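Local coordinates for stromal cell-derived factor 2-like protein (Arabidopsis thaliana, PDB 3MAL), which takes part in endoplasmic reticulum protein quality control and the unfolded protein response, in a complex with ERDJ3B and BIP1 needed for accumulation of the immune receptor EFR, at residues A[16-24]-A[74-84]; A[60-70]-A[85-96]. All blocks are in the same frame, centred on the assembly; numbering follows the deposited sequence.

Overall arrangement
The two contacts are neighbours in a beta-trefoil built from MIR motifs, with their centres about 12 Å apart. Interaction 2 lies in the six-stranded antiparallel barrel, where it pairs the adjacent strands 64-67 and 85-90. Interaction 1 sits further out, about 14 Å from the centre of the chain against about 8 Å, and packs the loop leading into strand 23-28 against the loop between strands 64-67 and 85-90. Along the chain the segments alternate: 16-24, 60-70, 74-84, 85-96. Strand 23-28 is the other neighbour of strand 64-67, so segment 16-24 touches both: strand 64-67, through a probable hydrogen bond from Gly21 N to Val66 O among others, and the 74-84 loop through interaction 1.

Interaction 1 of 2, residues A[16-24]-A[74-84]; sequences VEITYGSAI and EKQGDAVKSGA
Ile18 O receives Val80 N at 3.1 Å in a nearly straight bond, the first of three backbone bonds that hold the entry to this beta-trefoil barrel against the connection following strand 64-67. Next comes Thr19, paired with Ala79 in a single beta bridge; its CG2 rests on Gly77 O, while OG1 is hydrogen-bonded to Leu192 O. Tyr20 carries most of the contact. Its N donates to Asp78 O in the carbonyl plane (2.9 Å), and its O accepts from Gly77 N, the donor tilted out of the carbonyl plane. Those bonds clamp the Lys75-Asp78 type II turn, which is tied within itself by the Lys75 NZ-Asp78 OD1 salt bridge; Asn195 ND2 also binds OD1. With CG beside its own backbone N (chi1 -67°), the Tyr20 ring lies across Val80, CD1 and CE1 toward Asp78 and Glu74 and OH toward Ala84 CB. Val80 CG2 stands above the centre of one face, 3.8 Å from the Tyr20 centroid and 6° off the normal, a CH-pi contact. A water in the ring plane lies 2.7 Å from Tyr20 OH and accepts from Lys81 N. Gly21 follows, in the type II turn Thr19-Ser22, and a second water donates to both Gly21 O at 2.8 Å and Gln76 OE1 at 3.0 Å.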
# COMPACT_ATOMS: atom_id res chain seq x y z
N VAL A 16 -19.43 2.85 -0.46
CA VAL A 16 -18.18 3.01 -1.27
C VAL A 16 -17.17 4.03 -0.73
O VAL A 16 -16.02 3.99 -1.18
CB VAL A 16 -18.39 3.38 -2.78
CG1 VAL A 16 -19.20 2.33 -3.56
CG2 VAL A 16 -18.94 4.83 -2.98
N GLU A 17 -17.58 4.96 0.16
CA GLU A 17 -16.62 5.93 0.73
C GLU A 17 -15.63 5.25 1.67
O GLU A 17 -16.01 4.58 2.65
CB GLU A 17 -17.30 7.12 1.42
CG GLU A 17 -18.13 8.01 0.52
CD GLU A 17 -19.57 7.53 0.45
OE1 GLU A 17 -19.83 6.36 0.85
OE2 GLU A 17 -20.44 8.33 0.03
N ILE A 18 -14.36 5.42 1.41
CA ILE A 18 -13.39 4.72 2.23
C ILE A 18 -13.00 5.59 3.42
O ILE A 18 -12.47 6.69 3.25
CB ILE A 18 -12.15 4.36 1.40
CG1 ILE A 18 -12.53 3.41 0.25
CG2 ILE A 18 -11.05 3.82 2.30
CD1 ILE A 18 -11.40 3.10 -0.71
N THR A 19 -13.24 5.10 4.63
CA THR A 19 -13.02 5.91 5.84
C THR A 19 -11.82 5.39 6.62
O THR A 19 -11.43 4.23 6.46
CB THR A 19 -14.26 5.85 6.77
OG1 THR A 19 -14.65 4.47 6.94
CG2 THR A 19 -15.44 6.63 6.16
N TYR A 20 -11.24 6.22 7.49
CA TYR A 20 -10.16 5.72 8.33
C TYR A 20 -10.69 4.60 9.21
O TYR A 20 -11.84 4.66 9.69
CB TYR A 20 -9.56 6.84 9.18
CG TYR A 20 -8.82 7.87 8.36
CD1 TYR A 20 -9.42 9.09 8.03
CD2 TYR A 20 -7.52 7.64 7.91
CE1 TYR A 20 -8.76 10.04 7.25
CE2 TYR A 20 -6.84 8.62 7.15
CZ TYR A 20 -7.47 9.80 6.83
OH TYR A 20 -6.83 10.77 6.07
N GLY A 21 -9.86 3.58 9.44
CA GLY A 21 -10.28 2.42 10.20
C GLY A 21 -10.81 1.29 9.33
O GLY A 21 -11.05 0.20 9.82
N SER A 22 -10.99 1.55 8.04
CA SER A 22 -11.55 0.54 7.17
C SER A 22 -10.49 -0.48 6.74
O SER A 22 -9.28 -0.18 6.73
CB SER A 22 -12.22 1.17 5.95
OG SER A 22 -11.26 1.34 4.94
N ALA A 23 -10.96 -1.69 6.43
CA ALA A 23 -10.09 -2.73 5.88
C ALA A 23 -10.27 -2.81 4.36
O ALA A 23 -11.40 -2.85 3.86
CB ALA A 23 -10.36 -4.09 6.52
N ILE A 24 -9.16 -2.79 3.63
CA ILE A 24 -9.20 -2.78 2.17
C ILE A 24 -8.22 -3.76 1.56
O ILE A 24 -7.24 -4.15 2.20
CB ILE A 24 -8.91 -1.37 1.58
CG1 ILE A 24 -7.45 -0.95 1.82
CG2 ILE A 24 -9.98 -0.34 2.07
CD1 ILE A 24 -7.01 0.29 1.03
N GLU A 74 -7.79 13.75 12.10
CA GLU A 74 -8.49 12.72 11.34
C GLU A 74 -8.72 11.50 12.20
O GLU A 74 -7.80 11.01 12.85
CB GLU A 74 -7.69 12.33 10.10
CG GLU A 74 -7.76 13.35 8.96
CD GLU A 74 -6.72 14.46 9.08
OE1 GLU A 74 -6.70 15.33 8.18
OE2 GLU A 74 -5.94 14.48 10.05
N LYS A 75 -9.95 10.98 12.19
CA LYS A 75 -10.32 9.86 13.05
C LYS A 75 -11.04 8.74 12.28
O LYS A 75 -11.50 8.94 11.13
CB LYS A 75 -11.16 10.36 14.24
CG LYS A 75 -12.60 10.83 13.86
CD LYS A 75 -13.18 11.69 14.95
CE LYS A 75 -14.58 12.13 14.65
NZ LYS A 75 -14.64 13.10 13.50
N GLN A 76 -11.12 7.57 12.90
CA GLN A 76 -11.87 6.45 12.33
C GLN A 76 -13.29 6.91 11.98
O GLN A 76 -13.95 7.60 12.79
CB GLN A 76 -11.93 5.28 13.31
CG GLN A 76 -10.57 4.61 13.61
CD GLN A 76 -10.71 3.40 14.54
OE1 GLN A 76 -10.61 2.22 14.11
NE2 GLN A 76 -10.96 3.69 15.81
N GLY A 77 -13.75 6.55 10.78
CA GLY A 77 -15.04 7.00 10.26
C GLY A 77 -15.01 8.30 9.44
O GLY A 77 -16.01 8.68 8.85
N ASP A 78 -13.87 9.00 9.44
CA ASP A 78 -13.73 10.19 8.59
C ASP A 78 -13.36 9.72 7.18
O ASP A 78 -12.57 8.78 7.02
CB ASP A 78 -12.67 11.17 9.13
CG ASP A 78 -13.10 11.91 10.40
OD1 ASP A 78 -14.30 11.85 10.82
OD2 ASP A 78 -12.22 12.57 11.00
N ALA A 79 -13.95 10.35 6.16
CA ALA A 79 -13.57 10.07 4.77
C ALA A 79 -12.10 10.42 4.55
O ALA A 79 -11.62 11.46 5.01
CB ALA A 79 -14.48 10.87 3.77
N VAL A 80 -11.38 9.57 3.83
CA VAL A 80 -10.01 9.89 3.45
C VAL A 80 -10.07 10.81 2.21
O VAL A 80 -10.72 10.47 1.22
CB VAL A 80 -9.17 8.61 3.10
CG1 VAL A 80 -7.71 8.96 2.89
CG2 VAL A 80 -9.32 7.55 4.21
N LYS A 81 -9.42 11.97 2.30
CA LYS A 81 -9.41 12.99 1.23
C LYS A 81 -8.25 12.82 0.26
O LYS A 81 -7.17 12.34 0.63
CB LYS A 81 -9.36 14.41 1.82
CG LYS A 81 -10.52 14.80 2.78
CD LYS A 81 -11.84 14.98 2.07
CE LYS A 81 -12.93 15.36 3.07
NZ LYS A 81 -14.22 15.65 2.38
N SER A 82 -8.47 13.20 -1.00
CA SER A 82 -7.36 13.32 -1.94
C SER A 82 -6.33 14.26 -1.32
O SER A 82 -6.68 15.32 -0.78
CB SER A 82 -7.84 13.90 -3.28
OG SER A 82 -6.81 13.77 -4.26
N GLY A 83 -5.07 13.86 -1.35
CA GLY A 83 -3.99 14.64 -0.76
C GLY A 83 -3.65 14.29 0.68
O GLY A 83 -2.64 14.77 1.17
N ALA A 84 -4.49 13.50 1.35
CA ALA A 84 -4.21 13.05 2.73
C ALA A 84 -2.91 12.25 2.81
O ALA A 84 -2.58 11.51 1.88
CB ALA A 84 -5.37 12.20 3.29
O HOH W 1 -8.49 12.69 5.03
O HOH W 2 -11.17 -0.25 12.59

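Interaction 2 of 2, residues A[60-70]-A[85-96]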
# COMPACT_ATOMS: atom_id res chain seq x y z
N SER A 60 -6.09 -13.67 3.38
CA SER A 60 -6.21 -12.69 4.48
C SER A 60 -4.99 -11.77 4.49
O SER A 60 -5.08 -10.62 4.91
CB SER A 60 -6.37 -13.40 5.83
OG SER A 60 -5.32 -14.32 6.04
N ASN A 61 -3.86 -12.28 3.97
CA ASN A 61 -2.62 -11.52 3.82
C ASN A 61 -2.69 -10.36 2.82
O ASN A 61 -1.72 -9.59 2.69
CB ASN A 61 -1.45 -12.45 3.45
CG ASN A 61 -0.88 -13.17 4.65
OD1 ASN A 61 -1.00 -12.70 5.78
ND2 ASN A 61 -0.25 -14.33 4.41
N SER A 62 -3.84 -10.21 2.14
CA SER A 62 -4.06 -9.06 1.26
C SER A 62 -4.78 -7.88 1.90
O SER A 62 -5.03 -6.87 1.21
CB SER A 62 -4.82 -9.49 -0.00
OG SER A 62 -4.01 -10.33 -0.80
N TYR A 63 -5.15 -8.00 3.18
CA TYR A 63 -5.88 -6.92 3.85
C TYR A 63 -4.97 -5.93 4.56
O TYR A 63 -3.98 -6.32 5.19
CB TYR A 63 -6.92 -7.48 4.82
CG TYR A 63 -8.23 -7.79 4.15
CD1 TYR A 63 -8.67 -9.12 4.00
CD2 TYR A 63 -9.03 -6.76 3.65
CE1 TYR A 63 -9.91 -9.39 3.37
CE2 TYR A 63 -10.24 -7.03 3.02
CZ TYR A 63 -10.65 -8.34 2.87
OH TYR A 63 -11.85 -8.55 2.23
N TRP A 64 -5.34 -4.65 4.42
CA TRP A 64 -4.63 -3.50 4.98
C TRP A 64 -5.65 -2.61 5.71
O TRP A 64 -6.76 -2.42 5.20
CB TRP A 64 -3.93 -2.70 3.85
CG TRP A 64 -2.96 -3.54 3.07
CD1 TRP A 64 -3.25 -4.37 2.00
CD2 TRP A 64 -1.55 -3.67 3.32
NE1 TRP A 64 -2.10 -5.00 1.58
CE2 TRP A 64 -1.04 -4.59 2.37
CE3 TRP A 64 -0.67 -3.09 4.24
CZ2 TRP A 64 0.31 -4.93 2.31
CZ3 TRP A 64 0.70 -3.44 4.19
CH2 TRP A 64 1.17 -4.36 3.22
N ILE A 65 -5.27 -2.05 6.86
CA ILE A 65 -6.11 -1.05 7.55
C ILE A 65 -5.67 0.39 7.20
O ILE A 65 -4.49 0.74 7.34
CB ILE A 65 -6.13 -1.27 9.08
CG1 ILE A 65 -6.58 -2.69 9.42
CG2 ILE A 65 -7.08 -0.27 9.75
CD1 ILE A 65 -7.98 -2.97 8.85
N VAL A 66 -6.60 1.22 6.71
CA VAL A 66 -6.27 2.62 6.39
C VAL A 66 -6.23 3.43 7.69
O VAL A 66 -7.21 3.46 8.45
CB VAL A 66 -7.34 3.25 5.47
CG1 VAL A 66 -6.91 4.66 5.02
CG2 VAL A 66 -7.65 2.36 4.29
N LYS A 67 -5.08 4.06 7.95
CA LYS A 67 -4.92 4.86 9.17
C LYS A 67 -4.35 6.27 8.92
O LYS A 67 -3.63 6.49 7.93
CB LYS A 67 -4.05 4.09 10.19
CG LYS A 67 -4.76 2.89 10.82
CD LYS A 67 -3.93 2.24 11.95
CE LYS A 67 -4.66 1.01 12.46
NZ LYS A 67 -4.13 0.42 13.75
N PRO A 68 -4.69 7.23 9.81
CA PRO A 68 -4.07 8.55 9.75
C PRO A 68 -2.65 8.53 10.33
O PRO A 68 -2.20 7.50 10.85
CB PRO A 68 -5.02 9.40 10.63
CG PRO A 68 -5.49 8.48 11.66
CD PRO A 68 -5.63 7.12 10.94
N VAL A 69 -1.94 9.64 10.21
CA VAL A 69 -0.68 9.78 10.94
C VAL A 69 -1.02 10.20 12.39
O VAL A 69 -1.95 10.99 12.62
CB VAL A 69 0.34 10.74 10.23
CG1 VAL A 69 0.29 10.55 8.71
CG2 VAL A 69 0.12 12.18 10.58
N PRO A 70 -0.27 9.67 13.38
CA PRO A 70 -0.64 9.75 14.80
C PRO A 70 -0.87 11.17 15.40
O PRO A 70 -1.59 11.30 16.40
CB PRO A 70 0.53 9.03 15.51
CG PRO A 70 1.65 9.00 14.50
CD PRO A 70 0.99 8.93 13.17
N THR A 85 -2.20 12.42 3.92
CA THR A 85 -1.10 11.52 4.27
C THR A 85 -1.69 10.38 5.08
O THR A 85 -2.32 10.61 6.12
CB THR A 85 -0.04 12.25 5.10
OG1 THR A 85 0.33 13.46 4.42
CG2 THR A 85 1.20 11.37 5.30
N ILE A 86 -1.51 9.16 4.59
CA ILE A 86 -2.08 7.96 5.23
C ILE A 86 -1.01 6.91 5.52
O ILE A 86 0.15 7.00 5.05
CB ILE A 86 -3.23 7.29 4.37
CG1 ILE A 86 -2.66 6.59 3.12
CG2 ILE A 86 -4.35 8.30 4.02
CD1 ILE A 86 -3.69 5.76 2.33
N ARG A 87 -1.40 5.93 6.33
CA ARG A 87 -0.60 4.74 6.60
C ARG A 87 -1.49 3.53 6.24
O ARG A 87 -2.73 3.60 6.34
CB ARG A 87 -0.18 4.69 8.08
CG ARG A 87 0.78 5.83 8.50
CD ARG A 87 1.29 5.71 9.95
NE ARG A 87 0.22 5.83 10.91
CZ ARG A 87 0.28 5.47 12.19
NH1 ARG A 87 1.39 4.94 12.70
NH2 ARG A 87 -0.79 5.59 12.95
N LEU A 88 -0.87 2.44 5.79
CA LEU A 88 -1.58 1.21 5.53
C LEU A 88 -0.96 0.15 6.41
O LEU A 88 0.20 -0.19 6.25
CB LEU A 88 -1.50 0.80 4.04
CG LEU A 88 -2.29 1.70 3.08
CD1 LEU A 88 -1.95 1.32 1.63
CD2 LEU A 88 -3.81 1.57 3.33
N GLN A 89 -1.73 -0.36 7.37
CA GLN A 89 -1.17 -1.35 8.29
C GLN A 89 -1.67 -2.73 7.87
O GLN A 89 -2.86 -2.92 7.73
CB GLN A 89 -1.58 -1.04 9.73
CG GLN A 89 -0.86 -1.95 10.74
CD GLN A 89 -1.25 -1.65 12.19
OE1 GLN A 89 -2.38 -1.23 12.47
NE2 GLN A 89 -0.32 -1.88 13.11
N HIS A 90 -0.75 -3.66 7.68
CA HIS A 90 -1.05 -5.03 7.29
C HIS A 90 -1.81 -5.70 8.43
O HIS A 90 -1.33 -5.72 9.57
CB HIS A 90 0.26 -5.78 7.00
CG HIS A 90 0.07 -7.10 6.31
ND1 HIS A 90 0.52 -8.29 6.85
CD2 HIS A 90 -0.48 -7.42 5.11
CE1 HIS A 90 0.24 -9.29 6.03
NE2 HIS A 90 -0.37 -8.79 4.97
N MET A 91 -2.99 -6.24 8.14
CA MET A 91 -3.85 -6.76 9.19
C MET A 91 -3.23 -7.96 9.90
O MET A 91 -3.30 -8.08 11.12
CB MET A 91 -5.22 -7.15 8.66
CG MET A 91 -6.22 -6.01 8.55
SD MET A 91 -7.89 -6.66 8.22
CE MET A 91 -8.40 -7.25 9.82
N LYS A 92 -2.62 -8.84 9.12
CA LYS A 92 -2.14 -10.12 9.65
C LYS A 92 -0.88 -9.99 10.48
O LYS A 92 -0.74 -10.69 11.47
CB LYS A 92 -1.94 -11.13 8.50
CG LYS A 92 -3.25 -11.68 7.92
CD LYS A 92 -3.84 -12.75 8.79
CE LYS A 92 -2.97 -14.00 8.81
NZ LYS A 92 -2.77 -14.50 7.45
N THR A 93 0.04 -9.09 10.09
CA THR A 93 1.32 -8.93 10.79
C THR A 93 1.45 -7.65 11.61
O THR A 93 2.38 -7.52 12.41
CB THR A 93 2.57 -9.01 9.85
OG1 THR A 93 2.55 -7.90 8.95
CG2 THR A 93 2.60 -10.32 9.05
N ARG A 94 0.54 -6.70 11.42
CA ARG A 94 0.60 -5.42 12.14
C ARG A 94 1.75 -4.49 11.71
O ARG A 94 1.96 -3.44 12.34
CB ARG A 94 0.64 -5.67 13.66
CG ARG A 94 -0.65 -6.17 14.19
CD ARG A 94 -1.37 -4.92 14.67
NE ARG A 94 -2.69 -4.83 14.11
CZ ARG A 94 -3.49 -3.79 14.25
NH1 ARG A 94 -3.10 -2.70 14.92
NH2 ARG A 94 -4.68 -3.84 13.70
N LYS A 95 2.48 -4.84 10.65
CA LYS A 95 3.56 -3.98 10.15
C LYS A 95 3.02 -2.94 9.16
O LYS A 95 1.94 -3.12 8.59
CB LYS A 95 4.72 -4.81 9.53
CG LYS A 95 5.36 -5.85 10.51
CD LYS A 95 6.83 -6.09 10.10
CE LYS A 95 7.62 -6.98 11.09
NZ LYS A 95 7.30 -6.71 12.52
N TRP A 96 3.77 -1.84 8.97
CA TRP A 96 3.31 -0.68 8.18
C TRP A 96 3.89 -0.72 6.78
O TRP A 96 5.07 -0.99 6.63
CB TRP A 96 3.75 0.63 8.86
CG TRP A 96 3.29 0.71 10.27
CD1 TRP A 96 3.98 0.32 11.39
CD2 TRP A 96 2.02 1.16 10.71
NE1 TRP A 96 3.19 0.50 12.51
CE2 TRP A 96 1.98 1.01 12.12
CE3 TRP A 96 0.89 1.67 10.05
CZ2 TRP A 96 0.87 1.37 12.87
CZ3 TRP A 96 -0.20 2.04 10.81
CH2 TRP A 96 -0.22 1.88 12.20
O HOH W 3 -3.26 -8.83 6.25
O HOH W 4 -3.01 11.83 8.87
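Trp64 and His90 form a non-hydrogen-bonded pair where strands 64-67 and 85-90 run antiparallel in the beta-trefoil barrel. Ile65 with Gln89 and Lys67 with Arg87 are the hydrogen-bonded pairs, each making two backbone bonds. The CB of His90 lies off-centre over the Trp64 six-membered ring, 3.7 Å from CZ3. CG stands opposite the backbone N (chi1 -167°), which sends the imidazole across the indole: CD2 sits 3.8 Å above one face, near the rim, and the edge of His90 is toward the face of Trp64, the planes 58° apart. ND1 bonds to Thr93 OG1, three residues on in the chain, CE1 passes Asn61 OD1, and NE2 donates to Asn61 O at 2.8 Å, in the imidazole plane but above the carbonyl plane. Bonds at both nitrogens thus fix the ring's rotation. The indole NE1 goes to Leu35 O. Nearby, the curled chain of Lys92 brings NZ to both Ser60 OG and Asn61 OD1, and Met91 sets its sulfur obliquely beside the Tyr63 ring, a Met-aromatic contact.

On the side of the sheet bearing Lys67, Arg87 and Gln89, the extended lysine lays CD at the edge of Trp96 and gives NZ to Gln89 OE1 at 2.7 Å. The Arg87 guanidinium is sandwiched between Pro70 CD and Trp96 CH2, with NH1 hydrogen-bonded to Ser121 OG. Side-on, it grips a single oxygen, Pro68 O, through NE at 2.9 Å and NH2 at 3.2 Å.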